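PDB 2W7Y: probable sugar ABC transporter, sugar-binding protein from Streptococcus pneumoniae, which binds the blood group A-trisaccharide and probably delivers such sugars to an ABC transporter for uptake by the bacterium. Local coordinates for residues H153-T158 and E343-N348; N180-F185 and K244-E249; Y199-G204 and K248-N253; D336-I341 and P349-V354. One frame throughout, in Å; residues are numbered along the deposited sequence.

Interaction 1: H153-T158 and E343-N348. With GAL (beta-D-galactopyranose), chain C; A2G (2-acetamido-2-deoxy-alpha-D-galactopyranose), chain B.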
# COMPACT_ATOMS: atom_id res chain seq x y z
N HIS A 153 -8.19 6.14 4.77
CA HIS A 153 -8.18 4.77 4.29
C HIS A 153 -8.72 3.84 5.38
O HIS A 153 -8.13 3.72 6.46
CB HIS A 153 -6.75 4.39 3.89
CG HIS A 153 -6.65 3.25 2.92
ND1 HIS A 153 -5.45 2.62 2.64
CD2 HIS A 153 -7.59 2.61 2.18
CE1 HIS A 153 -5.66 1.66 1.76
NE2 HIS A 153 -6.95 1.63 1.47
N GLU A 154 -9.86 3.20 5.12
CA GLU A 154 -10.47 2.25 6.06
C GLU A 154 -9.65 0.98 6.29
O GLU A 154 -9.84 0.28 7.28
CB GLU A 154 -11.91 1.88 5.65
CG GLU A 154 -12.34 2.32 4.27
CD GLU A 154 -12.28 1.24 3.21
OE1 GLU A 154 -11.57 0.23 3.36
OE2 GLU A 154 -12.97 1.43 2.18
N GLN A 155 -8.74 0.69 5.36
CA GLN A 155 -7.79 -0.40 5.49
C GLN A 155 -6.40 0.20 5.53
O GLN A 155 -6.02 0.94 4.63
CB GLN A 155 -7.87 -1.33 4.29
CG GLN A 155 -9.15 -2.11 4.16
CD GLN A 155 -9.32 -2.68 2.77
OE1 GLN A 155 -10.28 -2.36 2.09
NE2 GLN A 155 -8.39 -3.53 2.35
N LEU A 156 -5.64 -0.12 6.57
CA LEU A 156 -4.29 0.41 6.72
C LEU A 156 -3.29 -0.21 5.76
O LEU A 156 -3.35 -1.40 5.47
CB LEU A 156 -3.82 0.24 8.17
CG LEU A 156 -3.92 1.41 9.15
CD1 LEU A 156 -4.96 2.47 8.77
CD2 LEU A 156 -4.16 0.88 10.55
N PHE A 157 -2.37 0.62 5.26
CA PHE A 157 -1.31 0.17 4.37
C PHE A 157 -0.19 -0.47 5.19
O PHE A 157 0.96 -0.01 5.19
CB PHE A 157 -0.79 1.33 3.51
CG PHE A 157 -0.45 0.92 2.10
CD1 PHE A 157 -1.41 1.02 1.10
CD2 PHE A 157 0.80 0.43 1.78
CE1 PHE A 157 -1.12 0.64 -0.21
CE2 PHE A 157 1.10 0.04 0.48
CZ PHE A 157 0.14 0.14 -0.51
N THR A 158 -0.55 -1.55 5.88
CA THR A 158 0.35 -2.29 6.75
C THR A 158 1.05 -3.34 5.90
O THR A 158 0.41 -4.27 5.41
CB THR A 158 -0.44 -2.93 7.92
OG1 THR A 158 -1.20 -1.92 8.58
CG2 THR A 158 0.50 -3.61 8.93
N GLU A 343 -12.29 -9.57 9.50
CA GLU A 343 -12.69 -10.98 9.46
C GLU A 343 -13.06 -11.53 8.07
O GLU A 343 -12.68 -12.65 7.74
CB GLU A 343 -13.85 -11.24 10.43
CG GLU A 343 -13.49 -11.08 11.91
CD GLU A 343 -14.59 -11.56 12.83
OE1 GLU A 343 -14.26 -12.10 13.91
OE2 GLU A 343 -15.79 -11.41 12.49
N LYS A 344 -13.80 -10.75 7.29
CA LYS A 344 -14.24 -11.17 5.95
C LYS A 344 -13.27 -10.68 4.88
O LYS A 344 -12.78 -11.47 4.06
CB LYS A 344 -15.66 -10.67 5.66
CG LYS A 344 -16.75 -11.68 5.94
CD LYS A 344 -17.05 -11.81 7.42
CE LYS A 344 -17.91 -13.03 7.71
NZ LYS A 344 -17.20 -14.30 7.37
N VAL A 345 -13.02 -9.38 4.88
CA VAL A 345 -11.93 -8.80 4.12
C VAL A 345 -10.70 -9.14 4.95
O VAL A 345 -10.69 -8.92 6.15
CB VAL A 345 -12.08 -7.26 4.02
CG1 VAL A 345 -10.96 -6.65 3.19
CG2 VAL A 345 -13.46 -6.88 3.47
N GLY A 346 -9.67 -9.70 4.33
CA GLY A 346 -8.51 -10.08 5.13
C GLY A 346 -7.53 -8.94 5.24
O GLY A 346 -6.38 -9.08 4.83
N ALA A 347 -7.97 -7.81 5.79
CA ALA A 347 -7.15 -6.61 5.87
C ALA A 347 -7.03 -6.04 7.28
O ALA A 347 -7.76 -6.44 8.19
CB ALA A 347 -7.67 -5.55 4.91
N ASN A 348 -6.07 -5.13 7.47
CA ASN A 348 -5.86 -4.44 8.74
C ASN A 348 -6.79 -3.23 8.87
O ASN A 348 -6.66 -2.26 8.11
CB ASN A 348 -4.39 -4.03 8.89
CG ASN A 348 -4.06 -3.51 10.29
OD1 ASN A 348 -4.68 -3.88 11.28
ND2 ASN A 348 -3.05 -2.64 10.37
C1 GAL C . -6.69 -3.06 -1.32
C2 GAL C . -5.74 -2.48 -2.38
C3 GAL C . -4.29 -2.51 -1.88
C4 GAL C . -4.16 -1.96 -0.46
C5 GAL C . -5.16 -2.67 0.45
C6 GAL C . -5.12 -2.21 1.91
O1 GAL C . -8.01 -2.76 -1.69
O2 GAL C . -5.88 -3.24 -3.56
O3 GAL C . -3.46 -1.82 -2.78
O4 GAL C . -4.38 -0.57 -0.49
O5 GAL C . -6.47 -2.49 -0.05
O6 GAL C . -5.66 -3.23 2.73
O5 A2G B . -1.84 -3.52 -3.19
C1 A2G B . -2.18 -2.12 -3.01
C2 A2G B . -1.45 -1.33 -4.08
N2 A2G B . -1.77 0.09 -4.00
C3 A2G B . -1.87 -1.83 -5.47
O3 A2G B . -1.26 -1.03 -6.49
C4 A2G B . -1.53 -3.31 -5.64
O4 A2G B . -0.11 -3.50 -5.59
C5 A2G B . -2.20 -4.10 -4.50
C6 A2G B . -1.83 -5.58 -4.55
O6 A2G B . -2.39 -6.22 -3.39
C7 A2G B . -0.83 1.03 -3.92
O7 A2G B . 0.38 0.80 -3.87
C8 A2G B . -1.36 2.45 -3.87
O HOH W 1 -4.63 -3.84 5.25
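Asn348 grips the 153-158 segment at two places, through its backbone carbonyl and through its side-chain amide. Leu156 N donates to Asn348 O at 2.8 Å, and Gln155 CA lies against the same oxygen in a CH...O contact. With CG anti to the backbone N (chi1 -171°), the Asn348 amide extends to Thr158, where ND2 gives a hydrogen to OG1 at 2.7 Å; the hydroxyl lies in the amide plane, so this bond fixes the rotation of the group. This is the tight part of the contact, where the chain entering strand 157-164 meets the loop after helix 335-343, at the glycan pocket of a solute-binding protein fold. Toward the sugar the packing gives way to a weak bond, a bridging water and contacts with the glycan. Gln155 passes Ala347, its NE2 3.3 Å from Ala347 CB, and makes a weak hydrogen bond to galactose O6. A water ties that same O6 to both segments, donating to Leu156 O and accepting from Asn348 N at 2.9 Å. Galactose O4 sits at the in-plane edge of the His153 ring, 3.4 Å from CE1, while Phe157 CZ approaches O7 of the N-acetylgalactosamine. Tyr46 reaches both Gln155 OE1, weakly, and the galactose.

Interaction 2: N180-F185 and K244-E249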
# COMPACT_ATOMS: atom_id res chain seq x y z
N ASN A 180 19.70 -9.53 8.82
CA ASN A 180 20.12 -8.41 9.66
C ASN A 180 20.66 -7.25 8.84
O ASN A 180 20.62 -6.10 9.29
CB ASN A 180 21.15 -8.87 10.68
CG ASN A 180 20.55 -9.80 11.72
OD1 ASN A 180 19.42 -9.61 12.17
ND2 ASN A 180 21.31 -10.83 12.10
N THR A 181 21.17 -7.56 7.65
CA THR A 181 21.69 -6.56 6.72
C THR A 181 21.13 -6.77 5.31
O THR A 181 20.55 -7.81 5.01
CB THR A 181 23.25 -6.58 6.65
OG1 THR A 181 23.69 -7.90 6.33
CG2 THR A 181 23.88 -6.13 7.97
N TRP A 182 21.33 -5.76 4.46
CA TRP A 182 20.97 -5.84 3.04
C TRP A 182 21.71 -6.98 2.33
O TRP A 182 21.14 -7.68 1.50
CB TRP A 182 21.26 -4.51 2.35
CG TRP A 182 20.94 -4.51 0.88
CD1 TRP A 182 21.83 -4.63 -0.15
CD2 TRP A 182 19.64 -4.40 0.28
NE1 TRP A 182 21.16 -4.60 -1.36
CE2 TRP A 182 19.82 -4.46 -1.12
CE3 TRP A 182 18.34 -4.27 0.79
CZ2 TRP A 182 18.75 -4.38 -2.02
CZ3 TRP A 182 17.28 -4.19 -0.10
CH2 TRP A 182 17.49 -4.25 -1.49
N ASP A 183 22.99 -7.14 2.67
CA ASP A 183 23.83 -8.20 2.10
C ASP A 183 23.32 -9.61 2.40
O ASP A 183 23.43 -10.50 1.56
CB ASP A 183 25.29 -8.03 2.55
CG ASP A 183 25.98 -6.83 1.88
OD1 ASP A 183 27.09 -6.47 2.31
OD2 ASP A 183 25.41 -6.24 0.93
N ASP A 184 22.73 -9.81 3.58
CA ASP A 184 22.08 -11.08 3.93
C ASP A 184 20.92 -11.40 2.98
O ASP A 184 20.74 -12.55 2.58
CB ASP A 184 21.55 -11.06 5.37
CG ASP A 184 22.66 -11.06 6.42
OD1 ASP A 184 23.76 -11.59 6.15
OD2 ASP A 184 22.40 -10.55 7.52
N PHE A 185 20.14 -10.37 2.66
CA PHE A 185 19.01 -10.49 1.73
C PHE A 185 19.47 -10.85 0.32
O PHE A 185 18.91 -11.75 -0.31
CB PHE A 185 18.20 -9.19 1.74
CG PHE A 185 17.29 -9.02 0.54
CD1 PHE A 185 16.18 -9.85 0.37
CD2 PHE A 185 17.53 -8.03 -0.40
CE1 PHE A 185 15.34 -9.70 -0.72
CE2 PHE A 185 16.69 -7.86 -1.50
CZ PHE A 185 15.59 -8.70 -1.66
N LYS A 244 20.94 2.72 -5.61
CA LYS A 244 21.97 1.87 -6.21
C LYS A 244 21.92 0.40 -5.74
O LYS A 244 22.05 -0.51 -6.56
CB LYS A 244 23.36 2.46 -5.96
CG LYS A 244 24.49 1.75 -6.70
CD LYS A 244 25.82 2.43 -6.47
CE LYS A 244 26.96 1.58 -7.00
NZ LYS A 244 28.28 2.23 -6.84
N MSE A 245 21.75 0.21 -4.43
CA MSE A 245 21.60 -1.12 -3.83
C MSE A 245 20.46 -1.92 -4.46
O MSE A 245 20.62 -3.10 -4.78
CB MSE A 245 21.33 -0.99 -2.33
CG MSE A 245 22.56 -0.86 -1.46
SE MSE A 245 22.10 0.08 0.18
CE MSE A 245 23.23 -0.88 1.46
N VAL A 246 19.31 -1.26 -4.62
CA VAL A 246 18.08 -1.89 -5.11
C VAL A 246 18.16 -2.18 -6.62
O VAL A 246 17.79 -3.27 -7.06
CB VAL A 246 16.82 -1.04 -4.76
CG1 VAL A 246 15.55 -1.66 -5.31
CG2 VAL A 246 16.71 -0.88 -3.25
N MSE A 247 18.67 -1.21 -7.39
CA MSE A 247 18.88 -1.36 -8.83
C MSE A 247 19.85 -2.49 -9.19
O MSE A 247 19.64 -3.18 -10.18
CB MSE A 247 19.38 -0.05 -9.44
CG MSE A 247 18.31 1.01 -9.58
SE MSE A 247 19.02 2.67 -10.29
CE MSE A 247 17.34 3.57 -10.66
N LYS A 248 20.90 -2.66 -8.39
CA LYS A 248 21.85 -3.76 -8.55
C LYS A 248 21.17 -5.11 -8.32
O LYS A 248 21.44 -6.08 -9.04
CB LYS A 248 23.03 -3.61 -7.59
CG LYS A 248 24.10 -2.63 -8.05
CD LYS A 248 25.08 -2.31 -6.93
CE LYS A 248 25.90 -3.53 -6.52
NZ LYS A 248 26.71 -3.27 -5.29
N GLU A 249 20.30 -5.16 -7.31
CA GLU A 249 19.56 -6.37 -6.97
C GLU A 249 18.47 -6.68 -8.00
O GLU A 249 18.23 -7.84 -8.34
CB GLU A 249 18.98 -6.27 -5.56
CG GLU A 249 18.34 -7.56 -5.03
CD GLU A 249 19.22 -8.79 -5.16
OE1 GLU A 249 18.67 -9.89 -5.27
OE2 GLU A 249 20.47 -8.67 -5.16
O HOH W 2 22.53 -4.62 -3.89
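Trp182 lays its indole against Met245, a selenomethionine, and this pair buries most of the surface between the two helices. Met245 CB sits over one face of the indole, toward the rim and 4.1 Å from the centroid of the five-membered ring, a CH-pi contact. Beyond it the selenium stands above the same ring at a longer 4.8 Å, in a Met-aromatic arrangement. A first torsion of 179° swings the indole away from its own backbone N and across to helix 237-252, where its CH2 meets Val246 CG2 at 3.9 Å. Its polar edge is served by a water lying in the ring plane, which accepts from Trp182 NE1 at 2.9 Å and donates to Met245 O. The tryptophan is the first residue of helix 182-193, whose start is closed by a capping box: Thr181 N donates to Asp184 OD2, and Asp184 N returns a weak bond to Thr181 OG1. Phe185, one turn on, covers the opposite indole face with CD2 and touches Glu249 CG through CE2 at 3.9 Å. Glu249 also brings CB to Trp182 CZ2, while its carboxylate forms a salt bridge with Arg193 on helix 182-193. Val214 of helix 207-215 packs against Trp182, Met245 and Val246.

Interaction 3: Y199-G204 and K248-N253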
# COMPACT_ATOMS: atom_id res chain seq x y z
N TYR A 199 12.24 -18.02 -9.84
CA TYR A 199 12.93 -16.74 -9.78
C TYR A 199 12.80 -16.18 -8.37
O TYR A 199 11.94 -16.61 -7.59
CB TYR A 199 12.43 -15.77 -10.85
CG TYR A 199 10.96 -15.37 -10.76
CD1 TYR A 199 9.96 -16.17 -11.33
CD2 TYR A 199 10.58 -14.17 -10.15
CE1 TYR A 199 8.62 -15.80 -11.26
CE2 TYR A 199 9.24 -13.79 -10.08
CZ TYR A 199 8.27 -14.61 -10.64
OH TYR A 199 6.94 -14.23 -10.57
N ALA A 200 13.68 -15.23 -8.03
CA ALA A 200 13.76 -14.72 -6.66
C ALA A 200 12.50 -13.95 -6.25
O ALA A 200 11.76 -14.38 -5.36
CB ALA A 200 15.00 -13.86 -6.51
N PHE A 201 12.24 -12.83 -6.93
CA PHE A 201 11.06 -12.01 -6.67
C PHE A 201 10.58 -11.30 -7.92
O PHE A 201 11.34 -11.14 -8.89
CB PHE A 201 11.34 -10.99 -5.54
CG PHE A 201 12.55 -10.12 -5.78
CD1 PHE A 201 13.80 -10.49 -5.26
CD2 PHE A 201 12.45 -8.93 -6.49
CE1 PHE A 201 14.93 -9.69 -5.47
CE2 PHE A 201 13.57 -8.12 -6.70
CZ PHE A 201 14.81 -8.50 -6.19
N GLY A 202 9.33 -10.87 -7.91
CA GLY A 202 8.81 -9.98 -8.95
C GLY A 202 9.27 -8.56 -8.73
O GLY A 202 9.24 -8.05 -7.61
N ALA A 203 9.72 -7.91 -9.81
CA ALA A 203 10.14 -6.51 -9.77
C ALA A 203 9.20 -5.63 -10.58
O ALA A 203 8.45 -6.12 -11.42
CB ALA A 203 11.58 -6.37 -10.26
N GLY A 204 9.25 -4.33 -10.33
CA GLY A 204 8.31 -3.37 -10.93
C GLY A 204 7.79 -2.50 -9.81
O GLY A 204 8.57 -1.84 -9.12
N LYS A 248 20.90 -2.66 -8.39
CA LYS A 248 21.85 -3.76 -8.55
C LYS A 248 21.17 -5.11 -8.32
O LYS A 248 21.44 -6.08 -9.04
CB LYS A 248 23.03 -3.61 -7.59
CG LYS A 248 24.10 -2.63 -8.05
CD LYS A 248 25.08 -2.31 -6.93
CE LYS A 248 25.90 -3.53 -6.52
NZ LYS A 248 26.71 -3.27 -5.29
N GLU A 249 20.30 -5.16 -7.31
CA GLU A 249 19.56 -6.37 -6.97
C GLU A 249 18.47 -6.68 -8.00
O GLU A 249 18.23 -7.84 -8.34
CB GLU A 249 18.98 -6.27 -5.56
CG GLU A 249 18.34 -7.56 -5.03
CD GLU A 249 19.22 -8.79 -5.16
OE1 GLU A 249 18.67 -9.89 -5.27
OE2 GLU A 249 20.47 -8.67 -5.16
N ILE A 250 17.82 -5.63 -8.50
CA ILE A 250 16.81 -5.75 -9.55
C ILE A 250 17.43 -6.23 -10.88
O ILE A 250 16.80 -7.00 -11.62
CB ILE A 250 16.03 -4.41 -9.73
CG1 ILE A 250 14.77 -4.36 -8.85
CG2 ILE A 250 15.60 -4.21 -11.17
CD1 ILE A 250 14.95 -4.70 -7.38
N GLN A 251 18.65 -5.78 -11.16
CA GLN A 251 19.37 -6.20 -12.36
C GLN A 251 19.82 -7.66 -12.24
O GLN A 251 19.72 -8.43 -13.20
CB GLN A 251 20.57 -5.28 -12.61
CG GLN A 251 21.05 -5.28 -14.06
CD GLN A 251 22.09 -4.21 -14.32
OE1 GLN A 251 23.17 -4.21 -13.73
NE2 GLN A 251 21.77 -3.28 -15.21
N ALA A 252 20.30 -8.04 -11.05
CA ALA A 252 20.67 -9.41 -10.74
C ALA A 252 19.45 -10.34 -10.74
O ALA A 252 19.57 -11.53 -11.02
CB ALA A 252 21.38 -9.48 -9.39
N ASN A 253 18.29 -9.77 -10.43
CA ASN A 253 17.02 -10.50 -10.42
C ASN A 253 16.56 -10.93 -11.82
O ASN A 253 15.76 -11.85 -11.96
CB ASN A 253 15.94 -9.66 -9.72
CG ASN A 253 14.68 -10.46 -9.41
OD1 ASN A 253 14.72 -11.46 -8.69
ND2 ASN A 253 13.55 -10.00 -9.94
O HOH W 3 15.36 -14.07 -9.99
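The chain turns a corner at Ala200 and then runs past the C-terminal end of helix 237-252, bringing the CA atoms of Ala200 and Asn253 within 6.5 Å of each other and those of Ala203 and Ile250 within 6.7 Å. Asn253 carries the contact, using both ends of its amide on the backbone of Phe201. ND2 donates to Phe201 O at 2.7 Å, close to the amide plane although the donor is tilted from the carbonyl plane, and OD1 receives a weak bond from Phe201 N at 3.3 Å. Bonded firmly at ND2 and weakly at OD1, the amide lies flat against the phenyl ring of the same residue: the two planes are only 5° apart, and OD1 lies over the ring centre, 3.6 Å above its plane. Phe201 adopts the torsion that puts CG between the backbone N and carbonyl carbon (chi1 54°), which folds the ring back over the amide bonded to its own main chain. Round the rim of that ring, Glu249 OE1 lies in plane and Ile250 CD1 meets CE2 at 3.8 Å. Ile250 also uses CG1 against Ala203 CB. A water accepts from Ala200 N and donates to Asn253 O, adding a third link. Arg193 of helix 182-193 hydrogen-bonds Asn253 OD1 as well as pairing with Glu249, bringing a second helix to the same buried site. The asparagine amide pairs with both the N-H and the C=O of one residue, much as a neighbouring strand would, though the N-H bond is weak; here it joins the end of helix 237-252 to the chain beyond the corner.

Interaction 4: D336-I341 and P349-V354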
# COMPACT_ATOMS: atom_id res chain seq x y z
N ASP A 336 -18.63 -1.97 13.67
CA ASP A 336 -19.22 -3.15 13.03
C ASP A 336 -18.68 -3.43 11.63
O ASP A 336 -18.47 -4.59 11.26
CB ASP A 336 -20.75 -3.05 13.00
CG ASP A 336 -21.37 -3.11 14.39
OD1 ASP A 336 -20.69 -3.55 15.35
OD2 ASP A 336 -22.55 -2.72 14.53
N VAL A 337 -18.45 -2.37 10.85
CA VAL A 337 -17.90 -2.51 9.50
C VAL A 337 -16.42 -2.92 9.55
O VAL A 337 -15.98 -3.75 8.75
CB VAL A 337 -18.11 -1.22 8.66
CG1 VAL A 337 -17.36 -1.29 7.32
CG2 VAL A 337 -19.60 -0.98 8.42
N GLN A 338 -15.68 -2.35 10.49
CA GLN A 338 -14.26 -2.66 10.66
C GLN A 338 -14.00 -4.09 11.11
O GLN A 338 -12.95 -4.66 10.78
CB GLN A 338 -13.58 -1.66 11.60
CG GLN A 338 -12.52 -0.79 10.91
CD GLN A 338 -13.08 0.02 9.78
OE1 GLN A 338 -12.38 0.33 8.80
NE2 GLN A 338 -14.35 0.36 9.88
N LYS A 339 -14.94 -4.67 11.85
CA LYS A 339 -14.88 -6.09 12.20
C LYS A 339 -14.99 -6.95 10.93
O LYS A 339 -14.32 -7.97 10.81
CB LYS A 339 -15.99 -6.45 13.19
CG LYS A 339 -15.87 -7.87 13.75
CD LYS A 339 -16.92 -8.14 14.81
CE LYS A 339 -16.69 -9.51 15.43
NZ LYS A 339 -17.58 -9.73 16.61
N VAL A 340 -15.84 -6.51 10.00
CA VAL A 340 -15.96 -7.15 8.69
C VAL A 340 -14.68 -6.93 7.88
O VAL A 340 -14.22 -7.84 7.19
CB VAL A 340 -17.20 -6.65 7.91
CG1 VAL A 340 -17.28 -7.30 6.53
CG2 VAL A 340 -18.48 -6.93 8.70
N ILE A 341 -14.11 -5.73 7.98
CA ILE A 341 -12.83 -5.40 7.33
C ILE A 341 -11.71 -6.36 7.76
O ILE A 341 -10.90 -6.75 6.94
CB ILE A 341 -12.40 -3.91 7.55
CG1 ILE A 341 -13.39 -2.92 6.90
CG2 ILE A 341 -10.97 -3.67 7.06
CD1 ILE A 341 -13.47 -2.96 5.37
N PRO A 349 -7.72 -3.27 9.84
CA PRO A 349 -8.69 -2.20 10.04
C PRO A 349 -8.03 -0.91 10.55
O PRO A 349 -7.05 -0.97 11.30
CB PRO A 349 -9.63 -2.77 11.10
CG PRO A 349 -8.81 -3.76 11.84
CD PRO A 349 -7.90 -4.36 10.82
N SER A 350 -8.57 0.23 10.14
CA SER A 350 -8.09 1.53 10.63
C SER A 350 -8.59 1.78 12.04
O SER A 350 -7.96 2.50 12.82
CB SER A 350 -8.53 2.66 9.69
OG SER A 350 -9.93 2.86 9.72
N ASN A 351 -9.74 1.19 12.37
CA ASN A 351 -10.38 1.37 13.66
C ASN A 351 -9.64 0.63 14.77
O ASN A 351 -9.58 -0.60 14.78
CB ASN A 351 -11.84 0.92 13.60
CG ASN A 351 -12.66 1.36 14.79
OD1 ASN A 351 -12.12 1.77 15.82
ND2 ASN A 351 -13.98 1.28 14.66
N GLU A 352 -9.08 1.41 15.70
CA GLU A 352 -8.25 0.87 16.78
C GLU A 352 -9.07 0.22 17.90
O GLU A 352 -8.50 -0.36 18.83
CB GLU A 352 -7.33 1.96 17.32
CG GLU A 352 -6.27 2.39 16.31
CD GLU A 352 -5.44 3.58 16.76
OE1 GLU A 352 -5.78 4.21 17.78
OE2 GLU A 352 -4.44 3.88 16.08
N ASN A 353 -10.40 0.31 17.79
CA ASN A 353 -11.31 -0.37 18.71
C ASN A 353 -11.46 -1.85 18.37
O ASN A 353 -11.94 -2.63 19.19
CB ASN A 353 -12.69 0.30 18.70
CG ASN A 353 -12.69 1.66 19.36
OD1 ASN A 353 -12.14 1.84 20.45
ND2 ASN A 353 -13.34 2.63 18.72
N VAL A 354 -11.07 -2.23 17.15
CA VAL A 354 -11.12 -3.62 16.72
C VAL A 354 -9.88 -4.35 17.23
O VAL A 354 -8.75 -4.01 16.87
CB VAL A 354 -11.22 -3.75 15.18
CG1 VAL A 354 -11.24 -5.22 14.76
CG2 VAL A 354 -12.46 -3.05 14.67
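Gln338 overlaps the returning chain with its aliphatic part: CG lies 3.3 Å from Asn351 CB and 3.5 Å from Pro349 CB, and CB meets Val354 CG2 at 3.6 Å. One methylene thus touches both Pro349 CB and Asn351 CB, which meet it at about a right angle, while the one before it takes a valine methyl. The chain bends at its second torsion (chi2 59°), which turns the amide aside from these apolar neighbours and back along its own helix. There NE2 donates to the carbonyl oxygens of Met332 and Ser334, just ahead of helix 335-343, so this nitrogen finds its partners outside the contact. The Gln338 and Asn351 amides are not stacked, their planes standing 52° apart.

One turn further along the helix, Ile341 directs CG2 at Pro349 CA, 4.0 Å away, from the same helix face. This is a short-range return: the chain leaves helix 335-343, runs past the glycan pocket, which Ala347 helps to line, and folds back over the helix it has just left. A type I beta turn from Asn351 to Val354 shapes the returning part and brings the Val354 methyl back to the helix. Inside it Asn351 OD1 accepts from Asn353 N at 3.0 Å, an Asx turn in which the donor stands above the carbonyl plane. The other end of that amide is occupied too, since ND2 bonds Asp335 OD1 at the start of the helix. Ser350 OG is hydrogen-bonded to Asn135 O, and Val354 continues onto Leu359 of helix 356-361. Val337, Val340 and Ile341 also pack on helix 54-69.

How the interactions relate
All four contacts are largely buried, yet their chemistry follows their place. Interactions 1 and 4 touch on one side of the chain's centre and share the excursion that follows helix 335-343: Val345 N probably bonds Val340 O, and Glu154 O probably accepts from Ser350 N. Interaction 1, nearest the centre, is polar and borders the sugar; interaction 4 is mainly aliphatic, with no hydrogen bond between its segments. Interactions 2 and 3 lie on the opposite side and share helix 237-252, Glu249 serving both and Phe185 meeting Phe201. Interaction 2 relies on aromatic packing with no direct hydrogen bond, interaction 3 on an amide stacked and bonded at once.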